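Chitosanase (Gynuella sunshinyii YC6258, PDB 6X2Q) probably hydrolyses chitosan as a glycoside hydrolase of family 46, and binds a chain of glucosamine units in a pocket of its largely helical fold. Local coordinates at residues 55-59 and 112-117; 68-72 and 96-100; 130-136 and 177-181; 139-143 and 180-185. All blocks are in the same frame, centred on the assembly; numbering follows the deposited sequence.

Contact 1: residues 55-59 and 112-117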
loop_
_atom_site.group_PDB
_atom_site.type_symbol
_atom_site.label_atom_id
_atom_site.label_comp_id
_atom_site.label_asym_id
_atom_site.label_seq_id
_atom_site.Cartn_x
_atom_site.Cartn_y
_atom_site.Cartn_z
ATOM N N GLU A 55 4.020 -14.997 -1.631
ATOM C CA GLU A 55 5.381 -14.791 -1.177
ATOM C C GLU A 55 5.473 -14.829 0.345
ATOM O O GLU A 55 6.406 -15.422 0.895
ATOM C CB GLU A 55 5.928 -13.482 -1.717
ATOM C CG GLU A 55 7.391 -13.362 -1.434
ATOM C CD GLU A 55 7.924 -11.999 -1.735
ATOM O OE1 GLU A 55 9.068 -11.723 -1.325
ATOM O OE2 GLU A 55 7.203 -11.207 -2.376
ATOM N N VAL A 56 4.505 -14.223 1.041
ATOM C CA VAL A 56 4.530 -14.229 2.500
ATOM C C VAL A 56 4.501 -15.666 3.019
ATOM O O VAL A 56 5.338 -16.074 3.840
ATOM C CB VAL A 56 3.359 -13.398 3.057
ATOM C CG1 VAL A 56 3.208 -13.606 4.550
ATOM C CG2 VAL A 56 3.536 -11.900 2.736
ATOM N N ILE A 57 3.552 -16.464 2.522
ATOM C CA ILE A 57 3.401 -17.818 3.034
ATOM C C ILE A 57 4.591 -18.670 2.629
ATOM O O ILE A 57 5.102 -19.448 3.438
ATOM C CB ILE A 57 2.049 -18.407 2.583
ATOM C CG1 ILE A 57 0.924 -17.630 3.276
ATOM C CG2 ILE A 57 1.927 -19.927 2.899
ATOM C CD1 ILE A 57 -0.470 -17.878 2.716
ATOM N N GLN A 58 5.103 -18.490 1.406
ATOM C CA GLN A 58 6.291 -19.242 1.001
ATOM C C GLN A 58 7.483 -18.916 1.892
ATOM O O GLN A 58 8.166 -19.820 2.391
ATOM C CB GLN A 58 6.629 -18.978 -0.466
ATOM C CG GLN A 58 5.827 -19.857 -1.406
ATOM C CD GLN A 58 6.127 -19.618 -2.877
ATOM O OE1 GLN A 58 6.598 -18.544 -3.273
ATOM N NE2 GLN A 58 5.832 -20.624 -3.705
ATOM N N ARG A 59 7.754 -17.629 2.111
ATOM C CA ARG A 59 8.886 -17.295 2.963
ATOM C C ARG A 59 8.675 -17.830 4.371
ATOM O O ARG A 59 9.610 -18.337 4.994
ATOM C CB ARG A 59 9.117 -15.791 2.971
ATOM C CG ARG A 59 9.420 -15.288 1.585
ATOM C CD ARG A 59 9.739 -13.825 1.574
ATOM N NE ARG A 59 11.008 -13.568 2.224
ATOM C CZ ARG A 59 11.604 -12.385 2.223
ATOM N NH1 ARG A 59 11.038 -11.371 1.592
ATOM N NH2 ARG A 59 12.763 -12.221 2.846
ATOM N N ASP A 112 9.097 -7.863 6.241
ATOM C CA ASP A 112 10.153 -8.010 5.249
ATOM C C ASP A 112 9.591 -7.876 3.841
ATOM O O ASP A 112 10.172 -7.194 2.993
ATOM C CB ASP A 112 10.865 -9.361 5.412
ATOM C CG ASP A 112 11.644 -9.485 6.738
ATOM O OD1 ASP A 112 11.885 -8.459 7.418
ATOM O OD2 ASP A 112 12.028 -10.633 7.088
ATOM N N VAL A 113 8.459 -8.525 3.574
ATOM C CA VAL A 113 7.860 -8.422 2.247
ATOM C C VAL A 113 7.445 -6.987 1.951
ATOM O O VAL A 113 7.723 -6.467 0.863
ATOM C CB VAL A 113 6.682 -9.395 2.113
ATOM C CG1 VAL A 113 5.977 -9.160 0.812
ATOM C CG2 VAL A 113 7.179 -10.824 2.213
ATOM N N VAL A 114 6.790 -6.326 2.913
ATOM C CA VAL A 114 6.459 -4.918 2.737
ATOM C C VAL A 114 7.701 -4.127 2.368
ATOM O O VAL A 114 7.704 -3.363 1.395
ATOM C CB VAL A 114 5.805 -4.344 4.001
ATOM C CG1 VAL A 114 5.687 -2.829 3.874
ATOM C CG2 VAL A 114 4.426 -4.945 4.200
ATOM N N ASP A 115 8.791 -4.331 3.123
ATOM C CA ASP A 115 10.026 -3.613 2.831
ATOM C C ASP A 115 10.547 -3.942 1.436
ATOM O O ASP A 115 10.959 -3.039 0.692
ATOM C CB ASP A 115 11.094 -3.935 3.882
ATOM C CG ASP A 115 12.229 -2.919 3.872
ATOM O OD1 ASP A 115 11.987 -1.746 4.256
ATOM O OD2 ASP A 115 13.345 -3.286 3.439
ATOM N N GLU A 116 10.539 -5.231 1.063
ATOM C CA GLU A 116 11.071 -5.632 -0.236
ATOM C C GLU A 116 10.171 -5.186 -1.389
ATOM O O GLU A 116 10.669 -4.720 -2.421
ATOM C CB GLU A 116 11.271 -7.152 -0.285
ATOM C CG GLU A 116 12.008 -7.634 -1.547
ATOM C CD GLU A 116 11.492 -8.972 -2.133
ATOM O OE1 GLU A 116 12.289 -9.659 -2.815
ATOM O OE2 GLU A 116 10.300 -9.324 -1.941
ATOM N N LEU A 117 8.852 -5.357 -1.265
ATOM C CA LEU A 117 8.013 -5.046 -2.420
ATOM C C LEU A 117 7.617 -3.569 -2.492
ATOM O O LEU A 117 7.486 -3.018 -3.592
ATOM C CB LEU A 117 6.743 -5.907 -2.417
ATOM C CG LEU A 117 6.864 -7.418 -2.638
ATOM C CD1 LEU A 117 5.485 -8.031 -2.648
ATOM C CD2 LEU A 117 7.615 -7.774 -3.931
#
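Glu55 and Glu116 both set CG opposite their own backbone N (chi1 -171° in Glu55), but Glu55 then runs on extended while Glu116 bends at chi2, and the two chains meet obliquely at their carboxylates. Glu55 OE1 lies 2.8 Å from Glu116 OE2, with the two planes turned 64° apart. One of the two acids probably holds a proton. Arg59, one turn on from Glu55, makes a salt bridge to it, NH1 to OE1 at 3.5 Å; its NH1 is also 4.1 Å from Glu116 OE2, beyond a salt bridge, where its charge probably eases the crowding of the two acids. These residues join helix 52-63 to the long helix 104-129; the short axes cross at 127°, 10.9 Å apart. With an alanine here instead of Glu55, Arg59 would probably lose its salt-bridge mate and its guanidinium would be freer to turn. The short, branched Val56 and Val113 meet methyl to methyl, CG2 to CG2 at 3.8 Å, and fill the space between the helices, and Phe46 of strand 46-47 packs on both. Leu117 CD1 lies 3.6 Å from Glu55 OE2, an apolar wall beside the carboxylate.

Contact 2: residues 68-72 and 96-100; sequences ILVPF and RWADA
The Phe72 ring receives Arg96 CD at its edge, near the ring plane, 4.2 Å from CE2, while the guanidinium of Arg96 has the carbonyl of Ile68 at its own edge. Leu69 CD1 approaches the indole of Trp97 obliquely, 4.5 Å from CE3. The polar link is the bond from Arg96 NH1 to Ile68 O, 3.1 Å long with an N-H...O angle of 156°. The donor sits in the carbonyl plane on a lone pair, and the oxygen is slightly tilted from the guanidinium plane. Arginine suits the place because its methylenes lie against apolar neighbours while its tip grips a loop carbonyl. Ile68 holds CG1 between its backbone N and carbonyl carbon (chi1 61°), which carries CD1 over to the helix backbone, 3.5 Å from Arg96 O. Leu69 reaches in with both branches: CD2 comes to 3.6 Å from Arg96 CB, and CD1 to 3.9 Å from Ala100 CB, whose small methyl lets the leucine come close. The loop, lying between helices 52-63 and 73-82, is thus fastened to helix 93-100. Leu69 also packs on Ile57 and Phe106, and Trp97, its NE1 bonded to Tyr27 O, meets Phe106 of helix 104-129 edge-to-face.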
loop_
_atom_site.group_PDB
_atom_site.type_symbol
_atom_site.label_atom_id
_atom_site.label_comp_id
_atom_site.label_asym_id
_atom_site.label_seq_id
_atom_site.Cartn_x
_atom_site.Cartn_y
_atom_site.Cartn_z
ATOM N N ILE A 68 0.187 -23.967 9.673
ATOM C CA ILE A 68 -1.200 -24.160 9.274
ATOM C C ILE A 68 -1.541 -23.599 7.892
ATOM O O ILE A 68 -2.611 -23.909 7.368
ATOM C CB ILE A 68 -2.084 -23.533 10.367
ATOM C CG1 ILE A 68 -1.770 -22.034 10.471
ATOM C CG2 ILE A 68 -1.840 -24.245 11.699
ATOM C CD1 ILE A 68 -2.504 -21.301 11.588
ATOM N N LEU A 69 -0.670 -22.797 7.272
ATOM C CA LEU A 69 -0.963 -22.231 5.957
ATOM C C LEU A 69 -0.383 -23.037 4.808
ATOM O O LEU A 69 -0.703 -22.752 3.645
ATOM C CB LEU A 69 -0.445 -20.786 5.856
ATOM C CG LEU A 69 -1.044 -19.769 6.821
ATOM C CD1 LEU A 69 -0.251 -18.482 6.766
ATOM C CD2 LEU A 69 -2.489 -19.505 6.474
ATOM N N VAL A 70 0.455 -24.029 5.098
ATOM C CA VAL A 70 1.105 -24.793 4.031
ATOM C C VAL A 70 0.110 -25.452 3.080
ATOM O O VAL A 70 0.393 -25.516 1.874
ATOM C CB VAL A 70 2.107 -25.785 4.630
ATOM C CG1 VAL A 70 2.824 -26.544 3.529
ATOM C CG2 VAL A 70 3.110 -25.052 5.501
ATOM N N PRO A 71 -1.031 -25.987 3.526
ATOM C CA PRO A 71 -1.906 -26.689 2.568
ATOM C C PRO A 71 -2.414 -25.803 1.432
ATOM O O PRO A 71 -2.863 -26.326 0.406
ATOM C CB PRO A 71 -3.061 -27.189 3.451
ATOM C CG PRO A 71 -2.477 -27.281 4.812
ATOM C CD PRO A 71 -1.557 -26.107 4.900
ATOM N N PHE A 72 -2.346 -24.480 1.568
ATOM C CA PHE A 72 -2.836 -23.600 0.517
ATOM C C PHE A 72 -1.787 -23.284 -0.536
ATOM O O PHE A 72 -2.128 -22.693 -1.557
ATOM C CB PHE A 72 -3.383 -22.320 1.141
ATOM C CG PHE A 72 -4.523 -22.563 2.100
ATOM C CD1 PHE A 72 -5.820 -22.780 1.628
ATOM C CD2 PHE A 72 -4.302 -22.603 3.470
ATOM C CE1 PHE A 72 -6.888 -23.013 2.512
ATOM C CE2 PHE A 72 -5.360 -22.834 4.367
ATOM C CZ PHE A 72 -6.659 -23.041 3.883
ATOM N N ARG A 96 -6.939 -19.030 9.252
ATOM C CA ARG A 96 -5.570 -19.477 9.503
ATOM C C ARG A 96 -4.582 -18.310 9.446
ATOM O O ARG A 96 -3.650 -18.235 10.260
ATOM C CB ARG A 96 -5.204 -20.576 8.506
ATOM C CG ARG A 96 -6.160 -21.774 8.565
ATOM C CD ARG A 96 -5.437 -23.111 8.572
ATOM N NE ARG A 96 -6.342 -24.244 8.801
ATOM C CZ ARG A 96 -5.949 -25.516 8.877
ATOM N NH1 ARG A 96 -4.667 -25.831 8.733
ATOM N NH2 ARG A 96 -6.837 -26.480 9.093
ATOM N N TRP A 97 -4.783 -17.384 8.499
ATOM C CA TRP A 97 -3.968 -16.172 8.434
ATOM C C TRP A 97 -4.054 -15.383 9.733
ATOM O O TRP A 97 -3.029 -14.947 10.276
ATOM C CB TRP A 97 -4.402 -15.299 7.256
ATOM C CG TRP A 97 -3.518 -14.089 7.082
ATOM C CD1 TRP A 97 -3.523 -12.950 7.836
ATOM C CD2 TRP A 97 -2.483 -13.924 6.106
ATOM N NE1 TRP A 97 -2.567 -12.084 7.375
ATOM C CE2 TRP A 97 -1.911 -12.660 6.318
ATOM C CE3 TRP A 97 -1.998 -14.721 5.064
ATOM C CZ2 TRP A 97 -0.867 -12.172 5.536
ATOM C CZ3 TRP A 97 -0.966 -14.237 4.282
ATOM C CH2 TRP A 97 -0.408 -12.970 4.522
ATOM N N ALA A 98 -5.278 -15.176 10.239
ATOM C CA ALA A 98 -5.444 -14.509 11.529
ATOM C C ALA A 98 -4.672 -15.233 12.636
ATOM O O ALA A 98 -3.995 -14.601 13.457
ATOM C CB ALA A 98 -6.929 -14.408 11.876
ATOM N N ASP A 99 -4.745 -16.566 12.671
ATOM C CA ASP A 99 -4.037 -17.277 13.729
ATOM C C ASP A 99 -2.528 -17.224 13.513
ATOM O O ASP A 99 -1.771 -16.977 14.460
ATOM C CB ASP A 99 -4.535 -18.720 13.828
ATOM C CG ASP A 99 -5.989 -18.806 14.300
ATOM O OD1 ASP A 99 -6.386 -17.973 15.152
ATOM O OD2 ASP A 99 -6.727 -19.707 13.837
ATOM N N ALA A 100 -2.076 -17.423 12.271
ATOM C CA ALA A 100 -0.656 -17.307 11.987
ATOM C C ALA A 100 -0.109 -15.952 12.447
ATOM O O ALA A 100 0.992 -15.883 12.997
ATOM C CB ALA A 100 -0.404 -17.527 10.497
#

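Contact 3: residues 130-136 and 177-181; sequences GAQMPLT and ERRWL
Gly130 ends helix 104-129 in a Schellman motif; its positive phi of 75° would jam a side chain against the preceding carbonyl, and its turn leads the chain past the carboxylate of Glu177. Ala131 follows with its small CB 3.8 Å from Glu177 OE2. Next, Gln132 N donates to Glu177 OE1 at 2.8 Å, nearly straight at 166°. Met133, in the N-cap position of helix 134-147, gives its N to Glu177 OE2 at 2.9 Å. Both amides come to the syn side of the carboxylate, out of its plane, so that it clasps two successive N-H groups just ahead of a helix start, where a negative charge is probably welcome. The thioether of Met133 bends at chi3 and brings CE to 3.7 Å from Arg178 CG, crossing that side chain at about a right angle. Leu135 CD2 packs on Leu181 CD2 at 3.7 Å. Thr136 completes the grip: its OG1 donates to the anti lone pair of Glu177 OE2 at 2.7 Å, giving that oxygen two donors; threonine suits because, while OG1 serves the carboxylate, its CG2 lies 4.2 Å from Leu181 CD1. An alanine in place of Glu177 would probably leave Gln132 N, Met133 N and the Thr136 hydroxyl without their common acceptor and let the linker shift. Glutamate fits because its chain, extended from a CG opposite the backbone N, just spans the gap. The contact ties the linker between helices 104-129 and 134-147 to the first turn of helix 177-193, with Leu217 and Leu218 of helix 209-219 covering the leucines.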
loop_
_atom_site.group_PDB
_atom_site.type_symbol
_atom_site.label_atom_id
_atom_site.label_comp_id
_atom_site.label_asym_id
_atom_site.label_seq_id
_atom_site.Cartn_x
_atom_site.Cartn_y
_atom_site.Cartn_z
ATOM N N GLY A 130 14.403 12.519 -7.551
ATOM C CA GLY A 130 14.963 13.618 -6.793
ATOM C C GLY A 130 14.049 14.133 -5.704
ATOM O O GLY A 130 14.296 15.209 -5.164
ATOM N N ALA A 131 12.997 13.389 -5.361
ATOM C CA ALA A 131 12.037 13.857 -4.364
ATOM C C ALA A 131 12.683 13.903 -2.983
ATOM O O ALA A 131 13.347 12.953 -2.563
ATOM C CB ALA A 131 10.808 12.947 -4.339
ATOM N N GLN A 132 12.467 14.997 -2.256
ATOM C CA GLN A 132 13.103 15.144 -0.965
ATOM C C GLN A 132 12.162 15.509 0.171
ATOM O O GLN A 132 12.587 15.474 1.333
ATOM C CB GLN A 132 14.228 16.182 -1.058
ATOM C CG GLN A 132 15.373 15.669 -1.926
ATOM C CD GLN A 132 16.628 16.466 -1.774
ATOM O OE1 GLN A 132 16.791 17.494 -2.417
ATOM N NE2 GLN A 132 17.535 15.997 -0.925
ATOM N N MET A 133 10.927 15.857 -0.106
ATOM C CA MET A 133 10.037 16.157 1.001
ATOM C C MET A 133 9.470 14.859 1.565
ATOM O O MET A 133 9.017 14.001 0.799
ATOM C CB MET A 133 8.908 17.085 0.554
ATOM C CG MET A 133 9.384 18.301 -0.244
ATOM S SD MET A 133 8.059 19.506 -0.524
ATOM C CE MET A 133 6.945 18.529 -1.566
ATOM N N PRO A 134 9.495 14.671 2.881
ATOM C CA PRO A 134 8.901 13.453 3.462
ATOM C C PRO A 134 7.472 13.170 3.000
ATOM O O PRO A 134 7.101 11.994 2.827
ATOM C CB PRO A 134 8.973 13.739 4.963
ATOM C CG PRO A 134 10.203 14.629 5.103
ATOM C CD PRO A 134 10.208 15.498 3.879
ATOM N N LEU A 135 6.665 14.220 2.785
ATOM C CA LEU A 135 5.285 14.031 2.337
ATOM C C LEU A 135 5.239 13.349 0.974
ATOM O O LEU A 135 4.406 12.462 0.741
ATOM C CB LEU A 135 4.561 15.383 2.275
ATOM C CG LEU A 135 3.130 15.346 1.733
ATOM C CD1 LEU A 135 2.265 14.550 2.680
ATOM C CD2 LEU A 135 2.553 16.737 1.553
ATOM N N THR A 136 6.124 13.755 0.052
ATOM C CA THR A 136 6.217 13.077 -1.241
ATOM C C THR A 136 6.563 11.593 -1.075
ATOM O O THR A 136 6.020 10.738 -1.788
ATOM C CB THR A 136 7.250 13.784 -2.120
ATOM O OG1 THR A 136 6.970 15.174 -2.105
ATOM C CG2 THR A 136 7.187 13.314 -3.575
ATOM N N GLU A 177 8.990 20.733 -6.365
ATOM C CA GLU A 177 8.523 19.426 -5.919
ATOM C C GLU A 177 7.070 19.470 -5.454
ATOM O O GLU A 177 6.348 18.480 -5.605
ATOM C CB GLU A 177 9.410 18.878 -4.808
ATOM C CG GLU A 177 9.079 17.428 -4.469
ATOM C CD GLU A 177 9.960 16.851 -3.387
ATOM O OE1 GLU A 177 11.164 17.200 -3.329
ATOM O OE2 GLU A 177 9.436 16.055 -2.578
ATOM N N ARG A 178 6.625 20.602 -4.899
ATOM C CA ARG A 178 5.236 20.709 -4.474
ATOM C C ARG A 178 4.297 20.691 -5.669
ATOM O O ARG A 178 3.197 20.134 -5.590
ATOM C CB ARG A 178 5.019 21.975 -3.652
ATOM C CG ARG A 178 5.494 21.858 -2.206
ATOM C CD ARG A 178 5.577 23.238 -1.571
ATOM N NE ARG A 178 6.358 24.133 -2.410
ATOM C CZ ARG A 178 6.514 25.428 -2.149
ATOM N NH1 ARG A 178 5.921 25.958 -1.083
ATOM N NH2 ARG A 178 7.245 26.192 -2.952
ATOM N N ARG A 179 4.715 21.297 -6.783
ATOM C CA ARG A 179 3.914 21.247 -8.002
ATOM C C ARG A 179 3.838 19.818 -8.541
ATOM O O ARG A 179 2.761 19.344 -8.936
ATOM C CB ARG A 179 4.495 22.201 -9.052
ATOM C CG ARG A 179 3.537 22.512 -10.202
ATOM C CD ARG A 179 3.921 23.786 -10.951
ATOM N NE ARG A 179 4.776 23.472 -12.091
ATOM C CZ ARG A 179 4.326 23.054 -13.269
ATOM N NH1 ARG A 179 3.023 22.928 -13.468
ATOM N NH2 ARG A 179 5.177 22.770 -14.253
ATOM N N TRP A 180 4.980 19.121 -8.576
ATOM C CA TRP A 180 4.986 17.733 -9.025
ATOM C C TRP A 180 4.091 16.881 -8.142
ATOM O O TRP A 180 3.315 16.059 -8.641
ATOM C CB TRP A 180 6.410 17.179 -9.030
ATOM C CG TRP A 180 6.530 15.821 -9.683
ATOM C CD1 TRP A 180 6.996 15.558 -10.939
ATOM C CD2 TRP A 180 6.203 14.546 -9.103
ATOM N NE1 TRP A 180 6.965 14.204 -11.182
ATOM C CE2 TRP A 180 6.474 13.564 -10.074
ATOM C CE3 TRP A 180 5.692 14.143 -7.862
ATOM C CZ2 TRP A 180 6.247 12.200 -9.849
ATOM C CZ3 TRP A 180 5.470 12.788 -7.634
ATOM C CH2 TRP A 180 5.741 11.835 -8.627
ATOM N N LEU A 181 4.171 17.090 -6.826
ATOM C CA LEU A 181 3.389 16.302 -5.882
ATOM C C LEU A 181 1.899 16.588 -6.024
ATOM O O LEU A 181 1.082 15.669 -5.945
ATOM C CB LEU A 181 3.862 16.568 -4.442
ATOM C CG LEU A 181 3.150 15.802 -3.308
ATOM C CD1 LEU A 181 3.124 14.302 -3.585
ATOM C CD2 LEU A 181 3.729 16.088 -1.922
#

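Contact 4: residues 139-143 and 180-185; sequences ALYDA and WLKTFL
Trp180 brings the benzene end of its indole to Leu140: CH2 is 4.2 Å from Leu140 CD2, which lies at the indole edge, near the ring plane. Leu181, one step on, points CD1 at Ala139 CB, 3.8 Å away. Phe184 makes the largest contribution from its helix. Its CG stands opposite the backbone N (chi1 176°), which extends the ring across to the other helix. Leu140 CD2 lies over one face, displaced toward the rim and 4.1 Å from CZ; Ala143 CB touches the edge in the ring plane, 3.7 Å from the same CZ. A flat phenyl suits this place, meeting a branched leucine and a small alanine at once. Leu185 finishes the run with CD2 at 4.1 Å from Ala139 CB, so that methyl is held by two leucines. The helices run nearly parallel, at 21°, with their short axes 11.7 Å apart; large side chains of 180-185 span the gap to Ala139, Ala143 and Leu140. All the touching residues are buried, and the side-chain contacts are made by apolar groups. Helix 156-167 packs against Trp180 and Phe184, helix 104-129 reaches Leu140 through Ala126 and Leu129, and helix 209-219 covers Leu185 with Val211 and Met215.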
loop_
_atom_site.group_PDB
_atom_site.type_symbol
_atom_site.label_atom_id
_atom_site.label_comp_id
_atom_site.label_asym_id
_atom_site.label_seq_id
_atom_site.Cartn_x
_atom_site.Cartn_y
_atom_site.Cartn_z
ATOM N N ALA A 139 3.455 9.823 0.077
ATOM C CA ALA A 139 2.504 9.693 -1.022
ATOM C C ALA A 139 2.926 8.599 -1.987
ATOM O O ALA A 139 2.083 7.841 -2.479
ATOM C CB ALA A 139 2.370 11.022 -1.760
ATOM N N LEU A 140 4.227 8.498 -2.278
ATOM C CA LEU A 140 4.662 7.411 -3.152
ATOM C C LEU A 140 4.507 6.059 -2.477
ATOM O O LEU A 140 4.212 5.059 -3.143
ATOM C CB LEU A 140 6.115 7.612 -3.575
ATOM C CG LEU A 140 6.355 8.858 -4.420
ATOM C CD1 LEU A 140 7.864 9.137 -4.524
ATOM C CD2 LEU A 140 5.729 8.721 -5.787
ATOM N N TYR A 141 4.699 6.011 -1.163
ATOM C CA TYR A 141 4.654 4.734 -0.462
ATOM C C TYR A 141 3.218 4.237 -0.340
ATOM O O TYR A 141 2.932 3.052 -0.569
ATOM C CB TYR A 141 5.301 4.898 0.901
ATOM C CG TYR A 141 5.277 3.687 1.798
ATOM C CD1 TYR A 141 5.530 2.412 1.309
ATOM C CD2 TYR A 141 5.034 3.837 3.156
ATOM C CE1 TYR A 141 5.525 1.317 2.162
ATOM C CE2 TYR A 141 5.027 2.773 4.006
ATOM C CZ TYR A 141 5.269 1.512 3.513
ATOM O OH TYR A 141 5.248 0.463 4.398
ATOM N N ASP A 142 2.302 5.143 0.007
ATOM C CA ASP A 142 0.891 4.798 0.045
ATOM C C ASP A 142 0.398 4.378 -1.330
ATOM O O ASP A 142 -0.353 3.408 -1.450
ATOM C CB ASP A 142 0.080 5.981 0.565
ATOM C CG ASP A 142 -1.388 5.640 0.741
ATOM O OD1 ASP A 142 -1.669 4.759 1.584
ATOM O OD2 ASP A 142 -2.256 6.238 0.047
ATOM N N ALA A 143 0.815 5.093 -2.383
ATOM C CA ALA A 143 0.378 4.727 -3.728
ATOM C C ALA A 143 0.943 3.373 -4.153
ATOM O O ALA A 143 0.250 2.579 -4.805
ATOM C CB ALA A 143 0.763 5.822 -4.735
ATOM N N TRP A 180 4.980 19.121 -8.576
ATOM C CA TRP A 180 4.986 17.733 -9.025
ATOM C C TRP A 180 4.091 16.881 -8.142
ATOM O O TRP A 180 3.315 16.059 -8.641
ATOM C CB TRP A 180 6.410 17.179 -9.030
ATOM C CG TRP A 180 6.530 15.821 -9.683
ATOM C CD1 TRP A 180 6.996 15.558 -10.939
ATOM C CD2 TRP A 180 6.203 14.546 -9.103
ATOM N NE1 TRP A 180 6.965 14.204 -11.182
ATOM C CE2 TRP A 180 6.474 13.564 -10.074
ATOM C CE3 TRP A 180 5.692 14.143 -7.862
ATOM C CZ2 TRP A 180 6.247 12.200 -9.849
ATOM C CZ3 TRP A 180 5.470 12.788 -7.634
ATOM C CH2 TRP A 180 5.741 11.835 -8.627
ATOM N N LEU A 181 4.171 17.090 -6.826
ATOM C CA LEU A 181 3.389 16.302 -5.882
ATOM C C LEU A 181 1.899 16.588 -6.024
ATOM O O LEU A 181 1.082 15.669 -5.945
ATOM C CB LEU A 181 3.862 16.568 -4.442
ATOM C CG LEU A 181 3.150 15.802 -3.308
ATOM C CD1 LEU A 181 3.124 14.302 -3.585
ATOM C CD2 LEU A 181 3.729 16.088 -1.922
ATOM N N LYS A 182 1.523 17.852 -6.222
ATOM C CA LYS A 182 0.102 18.168 -6.350
ATOM C C LYS A 182 -0.488 17.516 -7.599
ATOM O O LYS A 182 -1.596 16.956 -7.566
ATOM C CB LYS A 182 -0.092 19.680 -6.382
ATOM C CG LYS A 182 -1.495 20.132 -6.009
ATOM C CD LYS A 182 -1.874 21.383 -6.756
ATOM C CE LYS A 182 -2.311 22.510 -5.811
ATOM N NZ LYS A 182 -3.025 23.597 -6.569
ATOM N N THR A 183 0.261 17.557 -8.697
ATOM C CA THR A 183 -0.150 16.884 -9.917
ATOM C C THR A 183 -0.288 15.376 -9.695
ATOM O O THR A 183 -1.260 14.756 -10.152
ATOM C CB THR A 183 0.871 17.191 -11.013
ATOM O OG1 THR A 183 0.996 18.614 -11.157
ATOM C CG2 THR A 183 0.446 16.599 -12.327
ATOM N N PHE A 184 0.669 14.772 -8.980
ATOM C CA PHE A 184 0.602 13.331 -8.722
ATOM C C PHE A 184 -0.652 12.979 -7.933
ATOM O O PHE A 184 -1.326 11.995 -8.230
ATOM C CB PHE A 184 1.852 12.864 -7.964
ATOM C CG PHE A 184 1.809 11.392 -7.568
ATOM C CD1 PHE A 184 2.170 10.399 -8.477
ATOM C CD2 PHE A 184 1.385 11.008 -6.300
ATOM C CE1 PHE A 184 2.133 9.062 -8.118
ATOM C CE2 PHE A 184 1.349 9.675 -5.937
ATOM C CZ PHE A 184 1.718 8.699 -6.845
ATOM N N LEU A 185 -0.970 13.763 -6.903
ATOM C CA LEU A 185 -2.148 13.466 -6.098
ATOM C C LEU A 185 -3.429 13.586 -6.925
ATOM O O LEU A 185 -4.341 12.762 -6.782
ATOM C CB LEU A 185 -2.191 14.386 -4.876
ATOM C CG LEU A 185 -1.013 14.248 -3.899
ATOM C CD1 LEU A 185 -1.117 15.286 -2.765
ATOM C CD2 LEU A 185 -0.913 12.815 -3.357
#

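Contacts 1 and 2 sit on one side of the molecule and touch, Val56 CG1 lying 3.7 Å from Trp97 CH2; contact 2 is nested within the loop that contact 1 closes. Contacts 3 and 4, centred about 8 Å apart, share Trp180 and Leu181 and fix helix 134-147 to helix 177-193. The two groups meet where Val114 CG1 packs 3.4 Å from Tyr141 OH. The sugar lies nearest contact 1: the Leu117 side chain is about 4 Å from a bound glucosamine, and adjoining Tyr118 lines the pocket. The side chains of Ala143 in contact 4 and Trp97 in contact 2 are each about 10 Å from a bound glucosamine, Ala143 shortly before pocket residues Ile145 to Asp151.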